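Local atomic coordinates of TRAP-T family transporter, DctP (Periplasmic binding) subunit (Sulfitobacter sp. NAS-14.1, PDB entry 4PF8), a protein that binds beta-D-galacturonate as the periplasmic solute-binding subunit of a TRAP transporter and probably hands it to the membrane components for uptake. Residues R167-N171 against D172-G176; P187-F190 against A191-Y194. One frame throughout, in Å; residues are numbered along the deposited sequence. Where two conformers were deposited one is given.

Interaction 1 of 2, residues R167-N171 against D172-G176. With GTR (beta-D-galactopyranuronic acid), chain D.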
ATOM      1  N   ARG A 167       8.976  10.344   7.617  1.00  6.57           N
ATOM      2  CA  ARG A 167       7.592   9.953   7.877  1.00  6.96           C
ATOM      3  C   ARG A 167       7.416   8.505   7.442  1.00  7.24           C
ATOM      4  O   ARG A 167       7.949   8.090   6.417  1.00  7.19           O
ATOM      5  CB  ARG A 167       6.619  10.826   7.099  1.00  6.30           C
ATOM      6  CG  ARG A 167       5.185  10.368   7.178  1.00  6.39           C
ATOM      7  CD  ARG A 167       4.836   9.420   6.029  1.00  6.43           C
ATOM      8  NE  ARG A 167       3.442   8.988   6.108  1.00  6.69           N
ATOM      9  CZ  ARG A 167       2.853   8.198   5.214  1.00  6.95           C
ATOM     10  NH1 ARG A 167       3.511   7.739   4.156  1.00  6.99           N
ATOM     11  NH2 ARG A 167       1.596   7.859   5.378  1.00  7.34           N
ATOM     12  N   VAL A 168       6.652   7.756   8.233  1.00  6.97           N
ATOM     13  CA  VAL A 168       6.249   6.413   7.873  1.00  7.33           C
ATOM     14  C   VAL A 168       4.725   6.278   8.009  1.00  8.36           C
ATOM     15  O   VAL A 168       4.074   7.125   8.627  1.00  8.19           O
ATOM     16  CB  VAL A 168       6.937   5.367   8.749  1.00  8.92           C
ATOM     17  CG1 VAL A 168       8.436   5.387   8.479  1.00  9.81           C
ATOM     18  CG2 VAL A 168       6.652   5.576  10.227  1.00 11.39           C
HETATM   19  N   MSE A 169       4.190   5.224   7.412  1.00  8.58           N
HETATM   20  CA  MSE A 169       2.791   4.835   7.609  1.00  8.45           C
HETATM   21  C   MSE A 169       2.573   4.317   9.021  1.00  9.79           C
HETATM   22  O   MSE A 169       3.514   4.064   9.771  1.00 11.01           O
HETATM   23  CB  MSE A 169       2.415   3.693   6.656  1.00 10.96           C
HETATM   24  CG  MSE A 169       2.300   4.065   5.255  1.00 13.34           C
HETATM   25 SE   MSE A 169       1.542   2.561   4.269  0.81 13.03          SE
HETATM   26  CE  MSE A 169       3.130   1.534   3.851  1.00 17.44           C
ATOM     27  N   ASN A 170       1.302   4.120   9.359  1.00 10.83           N
ATOM     28  CA  ASN A 170       0.926   3.625  10.684  1.00 13.48           C
ATOM     29  C   ASN A 170       1.064   2.109  10.828  1.00 13.90           C
ATOM     30  O   ASN A 170       0.084   1.361  10.843  1.00 15.84           O
ATOM     31  CB  ASN A 170      -0.508   4.073  10.989  1.00 15.91           C
ATOM     32  CG  ASN A 170      -0.648   5.579  10.986  1.00 21.99           C
ATOM     33  OD1 ASN A 170      -1.166   6.170  10.037  1.00 25.38           O
ATOM     34  ND2 ASN A 170      -0.161   6.215  12.037  1.00 20.20           N
ATOM     35  N   ASN A 171       2.309   1.653  10.929  1.00 13.85           N
ATOM     36  CA  ASN A 171       2.619   0.279  11.300  1.00 12.94           C
ATOM     37  C   ASN A 171       3.949   0.341  12.040  1.00 12.31           C
ATOM     38  O   ASN A 171       4.911   0.899  11.527  1.00 12.81           O
ATOM     39  CB  ASN A 171       2.713  -0.611  10.046  1.00 15.79           C
ATOM     40  CG  ASN A 171       2.856  -2.078  10.366  1.00 16.05           C
ATOM     41  OD1 ASN A 171       3.514  -2.457  11.333  1.00 14.89           O
ATOM     42  ND2 ASN A 171       2.223  -2.927   9.556  1.00 15.13           N
ATOM     43  N   ASP A 172       4.006  -0.231  13.246  1.00 16.42           N
ATOM     44  CA  ASP A 172       5.227  -0.226  14.058  1.00 20.52           C
ATOM     45  C   ASP A 172       6.442  -0.830  13.359  1.00 19.44           C
ATOM     46  O   ASP A 172       7.578  -0.480  13.682  1.00 18.06           O
ATOM     47  CB  ASP A 172       4.992  -0.991  15.363  1.00 26.26           C
ATOM     48  CG  ASP A 172       3.888  -0.383  16.194  1.00 32.95           C
ATOM     49  OD1 ASP A 172       3.774   0.861  16.176  1.00 43.29           O
ATOM     50  OD2 ASP A 172       3.134  -1.139  16.854  1.00 45.09           O
ATOM     51  N   LEU A 173       6.209  -1.760  12.434  0.70 13.98           N
ATOM     52  CA  LEU A 173       7.289  -2.334  11.639  0.70 14.90           C
ATOM     53  C   LEU A 173       8.098  -1.253  10.933  0.70 16.44           C
ATOM     54  O   LEU A 173       9.310  -1.377  10.812  0.70 16.44           O
ATOM     55  CB  LEU A 173       6.760  -3.324  10.591  0.70 18.98           C
ATOM     56  CG  LEU A 173       6.452  -4.753  11.023  0.70 18.37           C
ATOM     57  CD1 LEU A 173       5.865  -5.506   9.838  0.70 21.76           C
ATOM     58  CD2 LEU A 173       7.681  -5.468  11.551  0.70 20.41           C
ATOM     59  N   PHE A 174       7.430  -0.208  10.448  1.00 11.52           N
ATOM     60  CA  PHE A 174       8.105   0.852   9.708  1.00 11.37           C
ATOM     61  C   PHE A 174       8.940   1.757  10.604  1.00 12.16           C
ATOM     62  O   PHE A 174       9.972   2.287  10.176  1.00 10.15           O
ATOM     63  CB  PHE A 174       7.097   1.670   8.886  1.00 10.19           C
ATOM     64  CG  PHE A 174       6.268   0.813   7.960  1.00 10.32           C
ATOM     65  CD1 PHE A 174       6.843  -0.226   7.240  1.00 12.65           C
ATOM     66  CD2 PHE A 174       4.919   1.012   7.841  1.00 13.51           C
ATOM     67  CE1 PHE A 174       6.072  -1.016   6.414  1.00 14.01           C
ATOM     68  CE2 PHE A 174       4.160   0.196   7.031  1.00 12.28           C
ATOM     69  CZ  PHE A 174       4.743  -0.792   6.312  1.00 11.63           C
ATOM     70  N   VAL A 175       8.507   1.928  11.842  1.00 10.67           N
ATOM     71  CA  VAL A 175       9.304   2.656  12.810  1.00 10.64           C
ATOM     72  C   VAL A 175      10.621   1.894  13.015  1.00 13.27           C
ATOM     73  O   VAL A 175      11.709   2.491  12.985  1.00 13.80           O
ATOM     74  CB  VAL A 175       8.540   2.807  14.129  1.00 17.23           C
ATOM     75  CG1 VAL A 175       9.446   3.377  15.222  1.00 17.86           C
ATOM     76  CG2 VAL A 175       7.329   3.683  13.930  1.00 17.17           C
ATOM     77  N   GLY A 176      10.526   0.579  13.192  1.00 13.56           N
ATOM     78  CA  GLY A 176      11.700  -0.259  13.380  1.00 17.00           C
ATOM     79  C   GLY A 176      12.640  -0.210  12.183  1.00 14.44           C
ATOM     80  O   GLY A 176      13.863  -0.211  12.325  1.00 13.91           O
TER
HETATM   81  C1  GTR D 402       0.608   4.549  -1.006  1.00  5.44           C
HETATM   82  C2  GTR D 402      -0.568   3.648  -0.824  1.00  5.28           C
HETATM   83  C3  GTR D 402      -1.581   4.388   0.030  1.00  7.07           C
HETATM   84  C4  GTR D 402      -0.996   4.755   1.387  1.00  6.96           C
HETATM   85  C5  GTR D 402       0.248   5.588   1.098  1.00  7.09           C
HETATM   86  C6  GTR D 402       0.972   5.931   2.394  1.00  9.45           C
HETATM   87  O1  GTR D 402       1.653   3.870  -1.770  1.00  6.84           O
HETATM   88  O2  GTR D 402      -1.131   3.387  -2.139  1.00  6.58           O
HETATM   89  O3  GTR D 402      -2.664   3.464   0.274  1.00  7.50           O
HETATM   90  O4  GTR D 402      -0.632   3.535   2.056  1.00  9.35           O
HETATM   91  O5  GTR D 402       1.162   4.889   0.227  1.00  6.32           O
HETATM   92  O6A GTR D 402       2.226   6.020   2.307  1.00  7.19           O
HETATM   93  O6B GTR D 402       0.295   6.236   3.403  1.00  8.04           O
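Asn171 and Leu173 meet in an N-cap that opens the helix of the beta-alpha-beta unit formed by strand 165-168, helix 172-179 and strand 184-187. Beyond Asp172, Leu173 N donates to Asn171 OD1 at 3.0 Å (160°), from somewhat off the carbonyl plane. Asn171 CG, anti to the backbone N (chi1 -173°), swings OD1 back over the first turn, while ND2 bonds to Gly90 O and Asn100 OD1, so both ends of the buried amide are gripped and its rotation is fixed. Phe174 N follows with a 3.0 Å bond to Asn171 O. Its ring meets the loop obliquely: CE2 lies 3.4 Å from Asn171 CB and 3.6 Å from CE of selenomethionine Met169. Met169 thus links helix and pocket, since its SE comes within 3.3 Å of O4 of the bound galacturonate. Two residues earlier, Arg167 holds the sugar carboxylate in a nearly linear two-pronged grip, with NH1 to O6A at 2.8 Å and NH2 to O6B. Phe174 CB also packs against Val168 CB, closing the helix onto the strand. One turn from the cap, Val175 extends that apolar seam, its CG2 lying 4.2 Å from Val168 CG2.

Interaction 2 of 2, residues P187-F190 against A191-Y194. With GTR (beta-D-galactopyranuronic acid), chain D.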
ATOM      1  N   PRO A 187       5.188   8.300  12.514  1.00 10.04           N
ATOM      2  CA  PRO A 187       3.970   7.798  11.870  1.00  9.10           C
ATOM      3  C   PRO A 187       3.055   8.994  11.615  1.00 10.04           C
ATOM      4  O   PRO A 187       2.838   9.808  12.516  1.00 11.07           O
ATOM      5  CB  PRO A 187       3.379   6.838  12.909  1.00 12.89           C
ATOM      6  CG  PRO A 187       4.486   6.585  13.885  1.00 19.21           C
ATOM      7  CD  PRO A 187       5.321   7.809  13.893  1.00 11.18           C
HETATM    8  N   MSE A 188       2.562   9.130  10.389  1.00  9.73           N
HETATM    9  CA  MSE A 188       1.722  10.270  10.031  1.00  8.81           C
HETATM   10  C   MSE A 188       0.799   9.863   8.890  1.00  9.85           C
HETATM   11  O   MSE A 188       1.212   9.192   7.939  1.00  9.26           O
HETATM   12  CB  MSE A 188       2.587  11.449   9.576  1.00 10.79           C
HETATM   13  CG  MSE A 188       1.822  12.709   9.215  1.00 17.45           C
HETATM   14 SE   MSE A 188       3.082  14.079   8.587  0.79 15.05          SE
HETATM   15  CE  MSE A 188       4.454  13.638   9.745  1.00 13.38           C
ATOM     16  N   ALA A 189      -0.459  10.281   8.975  1.00  8.34           N
ATOM     17  CA  ALA A 189      -1.386  10.085   7.868  1.00 10.06           C
ATOM     18  C   ALA A 189      -0.866  10.644   6.549  1.00  7.74           C
ATOM     19  O   ALA A 189      -0.239  11.713   6.498  1.00  7.74           O
ATOM     20  CB  ALA A 189      -2.743  10.710   8.214  1.00  8.99           C
ATOM     21  N   PHE A 190      -1.140   9.925   5.466  1.00  8.16           N
ATOM     22  CA  PHE A 190      -0.637  10.263   4.132  1.00  8.98           C
ATOM     23  C   PHE A 190      -0.964  11.699   3.716  1.00  7.84           C
ATOM     24  O   PHE A 190      -0.131  12.375   3.141  1.00  7.52           O
ATOM     25  CB  PHE A 190      -1.218   9.262   3.125  1.00  7.92           C
ATOM     26  CG  PHE A 190      -0.611   9.294   1.750  1.00  7.88           C
ATOM     27  CD1 PHE A 190       0.751   9.188   1.555  1.00  9.32           C
ATOM     28  CD2 PHE A 190      -1.432   9.320   0.658  1.00  9.64           C
ATOM     29  CE1 PHE A 190       1.276   9.176   0.283  1.00 10.55           C
ATOM     30  CE2 PHE A 190      -0.913   9.261  -0.636  1.00 14.89           C
ATOM     31  CZ  PHE A 190       0.451   9.195  -0.809  1.00 11.01           C
ATOM     32  N   ALA A 191      -2.174  12.172   4.015  1.00  8.80           N
ATOM     33  CA  ALA A 191      -2.619  13.475   3.562  1.00  7.97           C
ATOM     34  C   ALA A 191      -1.829  14.618   4.198  1.00  7.98           C
ATOM     35  O   ALA A 191      -1.827  15.721   3.652  1.00 11.43           O
ATOM     36  CB  ALA A 191      -4.119  13.644   3.861  1.00 11.62           C
ATOM     37  N   GLU A 192      -1.142  14.371   5.318  1.00  9.22           N
ATOM     38  CA  GLU A 192      -0.415  15.423   6.025  1.00  9.39           C
ATOM     39  C   GLU A 192       1.046  15.517   5.593  1.00  8.96           C
ATOM     40  O   GLU A 192       1.768  16.450   5.961  1.00 11.36           O
ATOM     41  CB  GLU A 192      -0.527  15.184   7.535  1.00 12.36           C
ATOM     42  CG  GLU A 192      -1.980  14.972   7.997  1.00 16.08           C
ATOM     43  CD  GLU A 192      -2.933  16.071   7.565  1.00 24.45           C
ATOM     44  OE1 GLU A 192      -3.940  15.773   6.888  1.00 27.36           O
ATOM     45  OE2 GLU A 192      -2.696  17.250   7.894  1.00 17.18           O
ATOM     46  N   VAL A 193       1.491  14.570   4.786  1.00  8.66           N
ATOM     47  CA  VAL A 193       2.915  14.490   4.471  1.00  7.89           C
ATOM     48  C   VAL A 193       3.408  15.708   3.665  1.00  8.17           C
ATOM     49  O   VAL A 193       4.484  16.239   3.934  1.00  8.17           O
ATOM     50  CB  VAL A 193       3.227  13.193   3.719  1.00  8.84           C
ATOM     51  CG1 VAL A 193       4.689  13.149   3.284  1.00  8.14           C
ATOM     52  CG2 VAL A 193       2.880  11.964   4.600  1.00 10.42           C
ATOM     53  N   TYR A 194       2.651  16.141   2.661  1.00  7.37           N
ATOM     54  CA  TYR A 194       3.124  17.224   1.807  1.00  7.28           C
ATOM     55  C   TYR A 194       3.487  18.461   2.617  1.00  8.06           C
ATOM     56  O   TYR A 194       4.569  19.039   2.445  1.00  8.17           O
ATOM     57  CB  TYR A 194       2.076  17.579   0.751  1.00  8.26           C
ATOM     58  CG  TYR A 194       2.434  18.790  -0.063  1.00  8.79           C
ATOM     59  CD1 TYR A 194       3.310  18.703  -1.122  1.00  8.81           C
ATOM     60  CD2 TYR A 194       1.902  20.036   0.253  1.00 12.89           C
ATOM     61  CE1 TYR A 194       3.647  19.814  -1.874  1.00 11.44           C
ATOM     62  CE2 TYR A 194       2.220  21.147  -0.487  1.00 13.24           C
ATOM     63  CZ  TYR A 194       3.097  21.035  -1.545  1.00 12.96           C
ATOM     64  OH  TYR A 194       3.415  22.155  -2.288  1.00 18.08           O
TER
HETATM   65  C1  GTR D 402       0.608   4.549  -1.006  1.00  5.44           C
HETATM   66  C2  GTR D 402      -0.568   3.648  -0.824  1.00  5.28           C
HETATM   67  C3  GTR D 402      -1.581   4.388   0.030  1.00  7.07           C
HETATM   68  C4  GTR D 402      -0.996   4.755   1.387  1.00  6.96           C
HETATM   69  C5  GTR D 402       0.248   5.588   1.098  1.00  7.09           C
HETATM   70  C6  GTR D 402       0.972   5.931   2.394  1.00  9.45           C
HETATM   71  O1  GTR D 402       1.653   3.870  -1.770  1.00  6.84           O
HETATM   72  O2  GTR D 402      -1.131   3.387  -2.139  1.00  6.58           O
HETATM   73  O3  GTR D 402      -2.664   3.464   0.274  1.00  7.50           O
HETATM   74  O4  GTR D 402      -0.632   3.535   2.056  1.00  9.35           O
HETATM   75  O5  GTR D 402       1.162   4.889   0.227  1.00  6.32           O
HETATM   76  O6A GTR D 402       2.226   6.020   2.307  1.00  7.19           O
HETATM   77  O6B GTR D 402       0.295   6.236   3.403  1.00  8.04           O
HETATM   78  O   HOH W   1       0.577  14.439   1.349  1.00  7.41           O
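Phe190 O is gripped twice: Val193 N donates to it at 3.2 Å (165°), and a water donates to it at 2.8 Å. The same water accepts from Tyr194 N, so it bridges a carbonyl and an amide four residues apart where the loop after strand 184-187 winds into helix 193-198. One residue earlier the same i to i+3 bond appears, Glu192 N donating to Ala189 O at 3.0 Å; the two bonds close consecutive type I turns. Selenomethionine Met188 crosses Glu192 at about a right angle, its CG lying 3.8 Å from Glu192 CB and its SE reaching the Glu192 carbonyl. Val193 leans CG2 over Phe190 O.

The Phe190 side chain leaves this turn for the ligand. A chi1 of -169° turns CG away from the backbone N, and the ring lies with one face against the galacturonate: C5 sits 3.6 Å above the plane, over the ring centre, and CD1 is 3.4 Å from C6. Replacing the ring with an alanine is likely to leave C5 of the sugar without its facing ring and the C6 carboxylate carbon less closely packed. The C5-H bond is directed at the ring, a CH-pi contact of the aromatic-against-sugar kind common in carbohydrate-binding sites, here carried by the loop that leads into helix 193-198 of a family 7 solute-binding protein.

Overall arrangement
The two interactions follow each other along the chain, their centres about 12 Å apart, and are joined through the neighbouring parallel strands 165-168 and 184-187. Met188 N reaches Val168 O at 3.1 Å, a probable hydrogen bond from just beyond strand 184-187 to the last residue of strand 165-168, and Arg167 NE similarly meets Met188 O at 2.9 Å. This second link positions the guanidinium of interaction 1 from the loop of interaction 2, while Val193 CG2 packs 3.4 Å from Arg167 NE. Both converge on the galacturonate: 167-171 supplies a polar grip on its carboxylate, 187-190 an aromatic face. Arg146, Asn207, His32, Gln70 and Glu234 add further hydrogen bonds to the sugar.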